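PDB 3ICJ: amidohydrolase 3 domain-containing protein from Pyrococcus furiosus, which binds two zinc ions and probably hydrolyses carbon-nitrogen bonds other than peptide bonds, its natural substrate being undefined. Local coordinates for residues 117-122 against 145-150; 123-128 against 154-159; 140-145 against 165-170; 173-178 against 196-201. All coordinates share one frame; numbering follows the deposited sequence.

Interaction 1 of 4, residues 117-122 against 145-150; sequences RGVKSM and DELGRW
The backbones of S121 and L147 come within 4.6 Å of each other (CA to CA), where the loop 117-122 runs past the end of the short helix 144-147. The carbonyl oxygens K120 O and E146 O lie only 2.9 Å apart; both are acceptors, so this is proximity without a bond. K120 CA also points a C-H at E146 O (3.4 Å), which probably offsets part of the repulsion between the two oxygens. L147 fills the middle of the contact. Its CD2 touches S121 O at 3.6 Å and V119 CG1 at 4.1 Å, while the CE methyl of M122 reaches the same leucine. The loop joins strand 114-115 to helix 122-130, and S121 stands at the N-cap of that helix, its OG making a weak bond to E124 N; a small hydroxyl suits this job. G148, with positive phi, lets the chain leave helix 144-147. M122 starts with CG anti to the backbone N (chi1 -154°) and then bends twice, which brings CE over one face of the R149 guanidinium, 4.2 Å above its plane and toward the rim. A flexible thioether fits there, and the guanidinium's NH2 forms its salt bridge with D155 OD1. At the other end E146 extends its chain beside G118; OE1 is buried by the contact and has no hydrogen-bonding partner in the model. K120 NZ stays 4.7 Å from E146 OE2, where opposite charges may still attract weakly without a salt bridge.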
# COMPACT_ATOMS: atom_id res chain seq x y z
N ARG A 117 -11.07 -20.84 0.82
CA ARG A 117 -10.91 -21.09 2.26
C ARG A 117 -12.09 -21.90 2.80
O ARG A 117 -13.25 -21.59 2.53
CB ARG A 117 -10.77 -19.77 3.03
CG ARG A 117 -9.45 -19.05 2.81
CD ARG A 117 -9.44 -17.68 3.46
NE ARG A 117 -10.27 -16.72 2.73
CZ ARG A 117 -10.67 -15.55 3.23
NH1 ARG A 117 -10.32 -15.18 4.45
NH2 ARG A 117 -11.43 -14.74 2.49
N GLY A 118 -11.77 -22.96 3.55
CA GLY A 118 -12.79 -23.81 4.17
C GLY A 118 -13.47 -24.82 3.25
O GLY A 118 -14.50 -25.38 3.60
N VAL A 119 -12.88 -25.06 2.07
CA VAL A 119 -13.39 -26.06 1.11
C VAL A 119 -13.11 -27.48 1.62
O VAL A 119 -11.97 -27.83 1.94
CB VAL A 119 -12.77 -25.87 -0.30
CG1 VAL A 119 -13.13 -27.01 -1.20
CG2 VAL A 119 -13.27 -24.60 -0.93
N LYS A 120 -14.17 -28.30 1.69
CA LYS A 120 -14.10 -29.59 2.37
C LYS A 120 -13.75 -30.80 1.50
O LYS A 120 -13.35 -31.85 2.02
CB LYS A 120 -15.40 -29.85 3.14
CG LYS A 120 -15.73 -28.81 4.21
CD LYS A 120 -14.66 -28.74 5.29
CE LYS A 120 -14.98 -27.68 6.32
NZ LYS A 120 -13.73 -27.30 7.02
N SER A 121 -13.91 -30.67 0.18
CA SER A 121 -13.62 -31.78 -0.73
C SER A 121 -13.09 -31.28 -2.07
O SER A 121 -13.32 -30.14 -2.45
CB SER A 121 -14.86 -32.67 -0.94
OG SER A 121 -15.81 -32.07 -1.81
N MET A 122 -12.38 -32.16 -2.79
CA MET A 122 -11.86 -31.84 -4.13
C MET A 122 -12.98 -31.51 -5.13
O MET A 122 -12.77 -30.72 -6.05
CB MET A 122 -10.94 -32.95 -4.66
CG MET A 122 -9.89 -32.48 -5.69
SD MET A 122 -8.70 -31.29 -5.06
CE MET A 122 -8.09 -32.16 -3.61
N ASP A 145 -5.48 -30.63 4.46
CA ASP A 145 -6.11 -31.23 5.64
C ASP A 145 -7.62 -31.09 5.59
O ASP A 145 -8.34 -32.04 5.92
CB ASP A 145 -5.57 -30.60 6.93
CG ASP A 145 -4.07 -30.78 7.08
OD1 ASP A 145 -3.54 -31.83 6.68
OD2 ASP A 145 -3.43 -29.85 7.62
N GLU A 146 -8.09 -29.91 5.18
CA GLU A 146 -9.52 -29.64 5.00
C GLU A 146 -10.09 -30.40 3.79
O GLU A 146 -11.25 -30.82 3.80
CB GLU A 146 -9.76 -28.13 4.85
CG GLU A 146 -9.38 -27.30 6.07
CD GLU A 146 -9.41 -25.79 5.82
OE1 GLU A 146 -9.27 -25.35 4.65
OE2 GLU A 146 -9.58 -25.02 6.79
N LEU A 147 -9.26 -30.59 2.77
CA LEU A 147 -9.63 -31.31 1.54
C LEU A 147 -9.65 -32.84 1.70
O LEU A 147 -10.43 -33.52 1.03
CB LEU A 147 -8.66 -30.95 0.41
CG LEU A 147 -8.78 -29.58 -0.24
CD1 LEU A 147 -7.49 -29.22 -0.94
CD2 LEU A 147 -9.95 -29.56 -1.21
N GLY A 148 -8.77 -33.37 2.55
CA GLY A 148 -8.63 -34.82 2.74
C GLY A 148 -7.40 -35.38 2.04
O GLY A 148 -6.92 -36.46 2.39
N ARG A 149 -6.90 -34.63 1.05
CA ARG A 149 -5.66 -34.95 0.33
C ARG A 149 -5.16 -33.70 -0.38
O ARG A 149 -5.82 -32.66 -0.36
CB ARG A 149 -5.86 -36.12 -0.67
CG ARG A 149 -6.92 -35.92 -1.75
CD ARG A 149 -6.93 -37.09 -2.73
NE ARG A 149 -7.93 -36.95 -3.79
CZ ARG A 149 -7.73 -36.31 -4.94
NH1 ARG A 149 -6.57 -35.70 -5.20
NH2 ARG A 149 -8.71 -36.23 -5.83
N TRP A 150 -3.99 -33.80 -1.01
CA TRP A 150 -3.43 -32.69 -1.78
C TRP A 150 -4.14 -32.56 -3.12
O TRP A 150 -4.42 -33.57 -3.77
CB TRP A 150 -1.95 -32.91 -2.04
CG TRP A 150 -1.04 -32.69 -0.88
CD1 TRP A 150 -0.74 -33.58 0.12
CD2 TRP A 150 -0.27 -31.51 -0.61
NE1 TRP A 150 0.14 -33.02 1.00
CE2 TRP A 150 0.45 -31.75 0.58
CE3 TRP A 150 -0.13 -30.27 -1.25
CZ2 TRP A 150 1.31 -30.79 1.15
CZ3 TRP A 150 0.73 -29.31 -0.68
CH2 TRP A 150 1.43 -29.58 0.51

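Interaction 2 of 4, residues 123-128 against 154-159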
# COMPACT_ATOMS: atom_id res chain seq x y z
N GLU A 123 -14.15 -32.11 -4.93
CA GLU A 123 -15.36 -31.87 -5.72
C GLU A 123 -15.82 -30.42 -5.59
O GLU A 123 -16.10 -29.78 -6.61
CB GLU A 123 -16.50 -32.81 -5.30
CG GLU A 123 -16.33 -34.30 -5.69
CD GLU A 123 -15.17 -35.01 -4.97
OE1 GLU A 123 -14.92 -34.74 -3.76
OE2 GLU A 123 -14.48 -35.84 -5.61
N GLU A 124 -15.93 -29.92 -4.38
CA GLU A 124 -16.25 -28.55 -4.14
C GLU A 124 -15.17 -27.53 -4.58
O GLU A 124 -15.48 -26.45 -5.05
CB GLU A 124 -16.62 -28.35 -2.68
CG GLU A 124 -16.43 -26.94 -2.21
CD GLU A 124 -17.49 -26.52 -1.24
OE1 GLU A 124 -18.37 -25.74 -1.63
OE2 GLU A 124 -17.42 -26.97 -0.08
N LEU A 125 -13.92 -27.91 -4.40
CA LEU A 125 -12.81 -27.08 -4.87
C LEU A 125 -12.89 -26.90 -6.37
O LEU A 125 -12.76 -25.78 -6.86
CB LEU A 125 -11.44 -27.65 -4.46
CG LEU A 125 -10.19 -26.83 -4.84
CD1 LEU A 125 -9.17 -26.80 -3.71
CD2 LEU A 125 -9.54 -27.33 -6.13
N VAL A 126 -13.09 -28.00 -7.09
CA VAL A 126 -13.23 -27.98 -8.55
C VAL A 126 -14.44 -27.12 -9.01
O VAL A 126 -14.30 -26.33 -9.96
CB VAL A 126 -13.24 -29.43 -9.15
CG1 VAL A 126 -13.83 -29.48 -10.57
CG2 VAL A 126 -11.84 -30.02 -9.14
N GLU A 127 -15.57 -27.24 -8.31
CA GLU A 127 -16.77 -26.40 -8.56
C GLU A 127 -16.53 -24.90 -8.37
O GLU A 127 -17.01 -24.09 -9.16
CB GLU A 127 -17.96 -26.82 -7.68
CG GLU A 127 -19.12 -27.47 -8.44
CD GLU A 127 -18.93 -28.97 -8.62
OE1 GLU A 127 -17.99 -29.39 -9.34
OE2 GLU A 127 -19.75 -29.74 -8.06
N ARG A 128 -15.80 -24.55 -7.31
CA ARG A 128 -15.54 -23.15 -6.99
C ARG A 128 -14.58 -22.53 -8.01
O ARG A 128 -14.77 -21.38 -8.41
CB ARG A 128 -15.00 -22.99 -5.57
CG ARG A 128 -16.02 -23.32 -4.48
CD ARG A 128 -16.57 -22.09 -3.79
NE ARG A 128 -15.71 -21.67 -2.69
CZ ARG A 128 -15.80 -22.14 -1.44
NH1 ARG A 128 -14.97 -21.69 -0.52
NH2 ARG A 128 -16.71 -23.07 -1.12
N GLU A 154 -3.66 -33.20 -12.09
CA GLU A 154 -4.66 -34.11 -12.65
C GLU A 154 -6.11 -33.77 -12.24
O GLU A 154 -7.02 -33.84 -13.07
CB GLU A 154 -4.29 -35.56 -12.33
CG GLU A 154 -5.42 -36.56 -12.49
CD GLU A 154 -4.95 -37.94 -12.87
OE1 GLU A 154 -3.72 -38.20 -12.80
OE2 GLU A 154 -5.81 -38.76 -13.25
N ASP A 155 -6.32 -33.39 -10.97
CA ASP A 155 -7.65 -32.95 -10.50
C ASP A 155 -8.12 -31.69 -11.24
O ASP A 155 -9.30 -31.54 -11.55
CB ASP A 155 -7.62 -32.65 -8.99
CG ASP A 155 -7.22 -33.86 -8.16
OD1 ASP A 155 -7.90 -34.89 -8.25
OD2 ASP A 155 -6.21 -33.78 -7.42
N LEU A 156 -7.18 -30.79 -11.52
CA LEU A 156 -7.50 -29.50 -12.11
C LEU A 156 -7.48 -29.51 -13.64
O LEU A 156 -7.88 -28.53 -14.28
CB LEU A 156 -6.57 -28.42 -11.57
CG LEU A 156 -6.42 -28.32 -10.05
CD1 LEU A 156 -5.28 -27.38 -9.72
CD2 LEU A 156 -7.71 -27.85 -9.40
N ASP A 157 -7.02 -30.62 -14.22
CA ASP A 157 -7.02 -30.78 -15.68
C ASP A 157 -8.42 -30.96 -16.27
O ASP A 157 -8.57 -30.94 -17.49
CB ASP A 157 -6.10 -31.93 -16.12
CG ASP A 157 -4.66 -31.49 -16.32
OD1 ASP A 157 -4.38 -30.27 -16.28
OD2 ASP A 157 -3.81 -32.37 -16.53
N VAL A 158 -9.44 -31.13 -15.41
CA VAL A 158 -10.83 -31.15 -15.88
C VAL A 158 -11.34 -29.75 -16.32
O VAL A 158 -12.29 -29.64 -17.08
CB VAL A 158 -11.83 -31.83 -14.86
CG1 VAL A 158 -11.42 -33.28 -14.56
CG2 VAL A 158 -11.97 -31.01 -13.59
N ILE A 159 -10.68 -28.70 -15.84
CA ILE A 159 -10.97 -27.30 -16.19
C ILE A 159 -10.17 -26.90 -17.44
O ILE A 159 -8.94 -27.02 -17.45
CB ILE A 159 -10.62 -26.37 -15.00
CG1 ILE A 159 -11.45 -26.77 -13.77
CG2 ILE A 159 -10.84 -24.89 -15.35
CD1 ILE A 159 -10.73 -26.57 -12.47
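V126 on helix 122-130 meets D155 and V158 through its two branches. From CB the side chain forks at once: with CG1 anti to the backbone N (chi1 162°), that methyl reaches V158 CG2 at 3.9 Å, the two valines crossing at about a right angle, while CG2 lies against the carbonyl oxygen D155 O at 3.8 Å. Neither branch has farther to go, so a beta-branched residue suits a place where the backbones are close, V126 CA and L156 CA being 6.9 Å apart. One residue earlier, L125 reaches deeper. Its CD2 touches L156 CD2 at 3.8 Å, and both leucines also rest on L165 of strand 163-167. Here two neighbouring connections meet within one helical layer: helix 122-130 belongs to the beta-alpha-beta crossover from strand 114-115 to strand 137-142, and helix 153-156 to the connection from there to strand 163-167, so the contact joins neighbouring crossovers on one side of the sheet. Beyond L156 the chain makes a type I turn, closed by I159 N to L156 O at 3.2 Å, which swings V158 and I159 back toward the helix. I159 CD1 approaches V126 O loosely, at 4.4 Å. Everything that touches between 123-128 and 154-159 is a methyl against carbon or a carbonyl oxygen, which implies that shape and the burial of apolar surface, rather than directional bonds, hold the two segments together.

Interaction 3 of 4, residues 140-145 against 165-170; sequences FGWDQD and LYRRCF
R167 crosses W142 at about a right angle, its aliphatic part lying over the indole and its guanidinium turned 71° from the ring plane. CG sits over the six-membered ring, 3.8 Å from its centroid, in a CH-pi contact. The ring's own N-H points elsewhere: NE1 donates to L165 O at 2.9 Å, with the oxygen in the indole plane but the donor above the carbonyl plane. CG of W142 lies between the backbone N and carbonyl carbon (chi1 61°), which folds the indole back under strand 163-167. That strand pairs in parallel with 137-142, W142 opposite R167, in a mixed six-stranded sheet; the short strand ends cross at 57°, and R168 N donates to W142 O at 3.0 Å. At G141 a CB would jam against the carbonyl oxygen of F140, hence glycine. Beyond the indole, R167 stretches out to Q144, whose OE1 takes NE at 2.9 Å on a lone pair and in the guanidinium plane, and NH2 only weakly. D143 forms a salt-bridge network with both arginines. Toward R167 NH2, 3.3 Å away, OD1 contributes charge only, no N-H pointing at it; OD2 meets R168 NH1 at 3.2 Å with the two planes nearly parallel. The same D143 is the N-cap of helix 144-147, OD1 accepting D145 N at 3.1 Å. Within the strand, F140 CB packs obliquely against F170 CE1 at 3.9 Å.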
# COMPACT_ATOMS: atom_id res chain seq x y z
N PHE A 140 -6.94 -18.92 -4.08
CA PHE A 140 -6.13 -18.95 -2.87
C PHE A 140 -6.86 -19.63 -1.71
O PHE A 140 -8.09 -19.74 -1.72
CB PHE A 140 -5.74 -17.52 -2.44
CG PHE A 140 -6.88 -16.75 -1.81
CD1 PHE A 140 -7.03 -16.69 -0.43
CD2 PHE A 140 -7.80 -16.07 -2.61
CE1 PHE A 140 -8.09 -15.99 0.16
CE2 PHE A 140 -8.87 -15.36 -2.04
CZ PHE A 140 -9.01 -15.32 -0.65
N GLY A 141 -6.10 -20.05 -0.70
CA GLY A 141 -6.67 -20.42 0.58
C GLY A 141 -7.06 -21.86 0.81
O GLY A 141 -7.69 -22.16 1.83
N TRP A 142 -6.72 -22.76 -0.11
CA TRP A 142 -6.97 -24.19 0.12
C TRP A 142 -5.99 -24.80 1.14
O TRP A 142 -4.92 -24.25 1.41
CB TRP A 142 -6.97 -25.00 -1.18
CG TRP A 142 -5.67 -24.97 -1.97
CD1 TRP A 142 -5.39 -24.16 -3.03
CD2 TRP A 142 -4.50 -25.80 -1.77
NE1 TRP A 142 -4.12 -24.42 -3.51
CE2 TRP A 142 -3.56 -25.42 -2.75
CE3 TRP A 142 -4.17 -26.81 -0.86
CZ2 TRP A 142 -2.29 -26.03 -2.85
CZ3 TRP A 142 -2.90 -27.41 -0.95
CH2 TRP A 142 -1.98 -27.02 -1.95
N ASP A 143 -6.38 -25.95 1.69
CA ASP A 143 -5.60 -26.65 2.70
C ASP A 143 -5.89 -28.13 2.49
O ASP A 143 -7.05 -28.54 2.46
CB ASP A 143 -6.05 -26.18 4.10
CG ASP A 143 -5.17 -26.70 5.24
OD1 ASP A 143 -4.48 -27.74 5.10
OD2 ASP A 143 -5.18 -26.05 6.31
N GLN A 144 -4.82 -28.92 2.35
CA GLN A 144 -4.95 -30.37 2.08
C GLN A 144 -5.55 -31.17 3.24
O GLN A 144 -6.09 -32.26 3.03
CB GLN A 144 -3.61 -30.97 1.64
CG GLN A 144 -2.57 -31.15 2.75
CD GLN A 144 -1.73 -29.90 3.01
OE1 GLN A 144 -1.92 -28.84 2.40
NE2 GLN A 144 -0.78 -30.03 3.92
N ASP A 145 -5.48 -30.63 4.46
CA ASP A 145 -6.11 -31.23 5.64
C ASP A 145 -7.62 -31.09 5.59
O ASP A 145 -8.34 -32.04 5.92
CB ASP A 145 -5.57 -30.60 6.93
CG ASP A 145 -4.07 -30.78 7.08
OD1 ASP A 145 -3.54 -31.83 6.68
OD2 ASP A 145 -3.43 -29.85 7.62
N LEU A 165 -3.50 -21.89 -8.19
CA LEU A 165 -4.17 -21.81 -6.88
C LEU A 165 -3.21 -21.85 -5.69
O LEU A 165 -2.57 -22.87 -5.44
CB LEU A 165 -5.18 -22.95 -6.73
CG LEU A 165 -6.21 -23.17 -7.85
CD1 LEU A 165 -6.94 -24.49 -7.63
CD2 LEU A 165 -7.20 -22.03 -7.94
N TYR A 166 -3.11 -20.74 -4.97
CA TYR A 166 -2.28 -20.68 -3.77
C TYR A 166 -2.81 -21.59 -2.68
O TYR A 166 -4.02 -21.80 -2.56
CB TYR A 166 -2.19 -19.24 -3.26
CG TYR A 166 -1.34 -18.33 -4.12
CD1 TYR A 166 0.04 -18.28 -3.96
CD2 TYR A 166 -1.92 -17.52 -5.09
CE1 TYR A 166 0.81 -17.44 -4.74
CE2 TYR A 166 -1.15 -16.69 -5.87
CZ TYR A 166 0.22 -16.65 -5.70
OH TYR A 166 0.99 -15.82 -6.48
N ARG A 167 -1.90 -22.14 -1.88
CA ARG A 167 -2.26 -22.67 -0.57
C ARG A 167 -2.51 -21.54 0.43
O ARG A 167 -2.17 -20.39 0.17
CB ARG A 167 -1.16 -23.60 -0.05
CG ARG A 167 -1.61 -24.54 1.06
CD ARG A 167 -0.45 -25.35 1.60
NE ARG A 167 -0.85 -26.19 2.73
CZ ARG A 167 -0.99 -25.75 3.97
NH1 ARG A 167 -0.76 -24.47 4.25
NH2 ARG A 167 -1.35 -26.58 4.94
N ARG A 168 -3.09 -21.89 1.57
CA ARG A 168 -3.36 -20.91 2.62
C ARG A 168 -2.15 -20.02 2.87
O ARG A 168 -2.25 -18.80 2.88
CB ARG A 168 -3.78 -21.61 3.91
CG ARG A 168 -5.28 -21.60 4.17
CD ARG A 168 -5.63 -22.35 5.44
NE ARG A 168 -5.00 -21.76 6.61
CZ ARG A 168 -3.95 -22.28 7.24
NH1 ARG A 168 -3.40 -23.41 6.80
NH2 ARG A 168 -3.44 -21.67 8.30
N CYS A 169 -1.00 -20.66 3.08
CA CYS A 169 0.19 -19.95 3.55
C CYS A 169 0.69 -18.96 2.49
O CYS A 169 1.43 -18.03 2.80
CB CYS A 169 1.30 -20.94 3.90
SG CYS A 169 1.54 -22.26 2.69
N PHE A 170 0.27 -19.17 1.25
CA PHE A 170 0.92 -18.51 0.09
C PHE A 170 2.38 -18.93 -0.14
O PHE A 170 3.09 -18.31 -0.92
CB PHE A 170 0.79 -16.96 0.11
CG PHE A 170 -0.62 -16.45 -0.00
CD1 PHE A 170 -1.19 -16.19 -1.25
CD2 PHE A 170 -1.38 -16.20 1.14
CE1 PHE A 170 -2.50 -15.71 -1.36
CE2 PHE A 170 -2.69 -15.72 1.05
CZ PHE A 170 -3.25 -15.48 -0.21

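Interaction 4 of 4, residues 173-178 against 196-201; sequences AVMNSK and GIVRER
M175 places CG between the backbone N and carbonyl carbon (chi1 66°), then turns at chi3 (83°), and the bend brings its CE methyl back to V198 CG1 at 3.8 Å, the two side chains crossing at about a right angle. In V174 a chi1 of 68° puts CG1 between the backbone N and the carbonyl carbon and leaves CG2 anti to the N, where it meets I197 CG1 at 3.9 Å. These contacts sit on an antiparallel strand pair. A173 and V198 form a hydrogen-bonded pair, A173 N to V198 O at 3.1 Å and V198 N to A173 O at 3.0 Å; V174 and I197 are the non-hydrogen-bonded pair that follows. At the far end M175 N donates to G196 O at 2.9 Å. G196 and I197 together face D192 on the next strand, a G1 beta bulge, where the positive phi of G196 suits glycine; a CB there would also point at the partner strand and clash with M175 O. The two faces differ in what they meet. A173 CB touches V198 CG2 at 3.9 Å on the side where a small methyl probably lets L203 of helix 200-214 pack close. V174 and I197 look the other way, toward P151 and W150.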
# COMPACT_ATOMS: atom_id res chain seq x y z
N ALA A 173 1.80 -23.41 -4.23
CA ALA A 173 0.68 -23.30 -5.15
C ALA A 173 0.51 -24.57 -5.98
O ALA A 173 1.47 -25.29 -6.20
CB ALA A 173 0.86 -22.09 -6.07
N VAL A 174 -0.72 -24.84 -6.41
CA VAL A 174 -0.99 -25.93 -7.36
C VAL A 174 -1.51 -25.34 -8.67
O VAL A 174 -2.23 -24.32 -8.66
CB VAL A 174 -1.94 -27.04 -6.77
CG1 VAL A 174 -3.37 -26.51 -6.55
CG2 VAL A 174 -1.94 -28.32 -7.63
N MET A 175 -1.14 -25.96 -9.79
CA MET A 175 -1.59 -25.51 -11.11
C MET A 175 -1.99 -26.69 -12.00
O MET A 175 -1.62 -27.84 -11.72
CB MET A 175 -0.52 -24.60 -11.77
CG MET A 175 0.81 -25.29 -12.14
SD MET A 175 2.14 -24.12 -12.59
CE MET A 175 2.74 -23.69 -10.98
N ASN A 176 -2.77 -26.43 -13.05
CA ASN A 176 -3.04 -27.50 -14.02
C ASN A 176 -2.01 -27.50 -15.16
O ASN A 176 -1.07 -26.69 -15.13
CB ASN A 176 -4.50 -27.49 -14.51
CG ASN A 176 -4.83 -26.28 -15.33
OD1 ASN A 176 -3.98 -25.42 -15.60
ND2 ASN A 176 -6.09 -26.19 -15.75
N SER A 177 -2.18 -28.40 -16.12
CA SER A 177 -1.24 -28.58 -17.24
C SER A 177 -1.11 -27.36 -18.15
O SER A 177 0.01 -27.01 -18.55
CB SER A 177 -1.58 -29.82 -18.07
OG SER A 177 -1.47 -30.98 -17.27
N LYS A 178 -2.24 -26.73 -18.46
CA LYS A 178 -2.29 -25.51 -19.28
C LYS A 178 -1.42 -24.40 -18.68
O LYS A 178 -0.63 -23.77 -19.39
CB LYS A 178 -3.72 -25.01 -19.44
CG LYS A 178 -4.49 -25.70 -20.55
CD LYS A 178 -5.76 -24.95 -20.88
CE LYS A 178 -6.23 -25.26 -22.29
NZ LYS A 178 -6.87 -26.60 -22.39
N GLY A 196 2.05 -30.64 -10.35
CA GLY A 196 1.83 -29.22 -10.63
C GLY A 196 1.98 -28.36 -9.38
O GLY A 196 1.37 -27.30 -9.27
N ILE A 197 2.79 -28.83 -8.43
CA ILE A 197 2.98 -28.13 -7.16
C ILE A 197 4.32 -27.37 -7.15
O ILE A 197 5.36 -27.93 -7.48
CB ILE A 197 2.80 -29.12 -5.96
CG1 ILE A 197 1.32 -29.44 -5.76
CG2 ILE A 197 3.47 -28.58 -4.67
CD1 ILE A 197 1.02 -30.63 -4.87
N VAL A 198 4.28 -26.11 -6.74
CA VAL A 198 5.49 -25.31 -6.58
C VAL A 198 5.70 -24.77 -5.18
O VAL A 198 4.76 -24.45 -4.48
CB VAL A 198 5.55 -24.14 -7.57
CG1 VAL A 198 5.78 -24.63 -8.97
CG2 VAL A 198 4.29 -23.31 -7.49
N ARG A 199 6.96 -24.67 -4.78
CA ARG A 199 7.34 -24.23 -3.45
C ARG A 199 8.41 -23.16 -3.56
O ARG A 199 9.06 -23.05 -4.58
CB ARG A 199 7.89 -25.40 -2.64
CG ARG A 199 6.89 -26.48 -2.36
CD ARG A 199 7.53 -27.70 -1.74
NE ARG A 199 8.42 -28.38 -2.67
CZ ARG A 199 8.05 -29.38 -3.46
NH1 ARG A 199 6.80 -29.81 -3.46
NH2 ARG A 199 8.93 -29.93 -4.27
N GLU A 200 8.60 -22.40 -2.49
CA GLU A 200 9.78 -21.58 -2.32
C GLU A 200 10.18 -20.82 -3.57
O GLU A 200 9.43 -20.00 -4.05
CB GLU A 200 10.95 -22.40 -1.78
CG GLU A 200 10.72 -22.94 -0.40
CD GLU A 200 11.91 -23.70 0.15
OE1 GLU A 200 13.00 -23.63 -0.44
OE2 GLU A 200 11.75 -24.37 1.19
N ARG A 201 11.36 -21.13 -4.10
CA ARG A 201 11.93 -20.36 -5.20
C ARG A 201 11.03 -20.42 -6.44
O ARG A 201 10.78 -19.41 -7.09
CB ARG A 201 13.33 -20.88 -5.55
CG ARG A 201 14.45 -20.16 -4.82
CD ARG A 201 13.98 -19.62 -3.48
NE ARG A 201 14.33 -18.22 -3.31
CZ ARG A 201 13.78 -17.42 -2.40
NH1 ARG A 201 12.85 -17.88 -1.57
NH2 ARG A 201 14.16 -16.15 -2.31

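Reading from the N terminus, interaction 1 closes the first loop, from the residues after strand 114-115 to the end of helix 144-147. Interaction 2 starts right after it, on helix 122-130, and closes beyond helix 153-156, so it crosses interaction 1. Interaction 3, opening on strand 137-142 and closing on the end of strand 163-167 and the turn after it, crosses both and shares D145 with interaction 1. Together these three interlock the parallel strands with the helices between them, and R149-D155 ties interaction 1 to interaction 2. Interaction 4 follows in series, extending the same sheet through strands 172-175 and 197-199; it meets interaction 3 where L165 N bonds V174 O, and interaction 2 through D157 and S177.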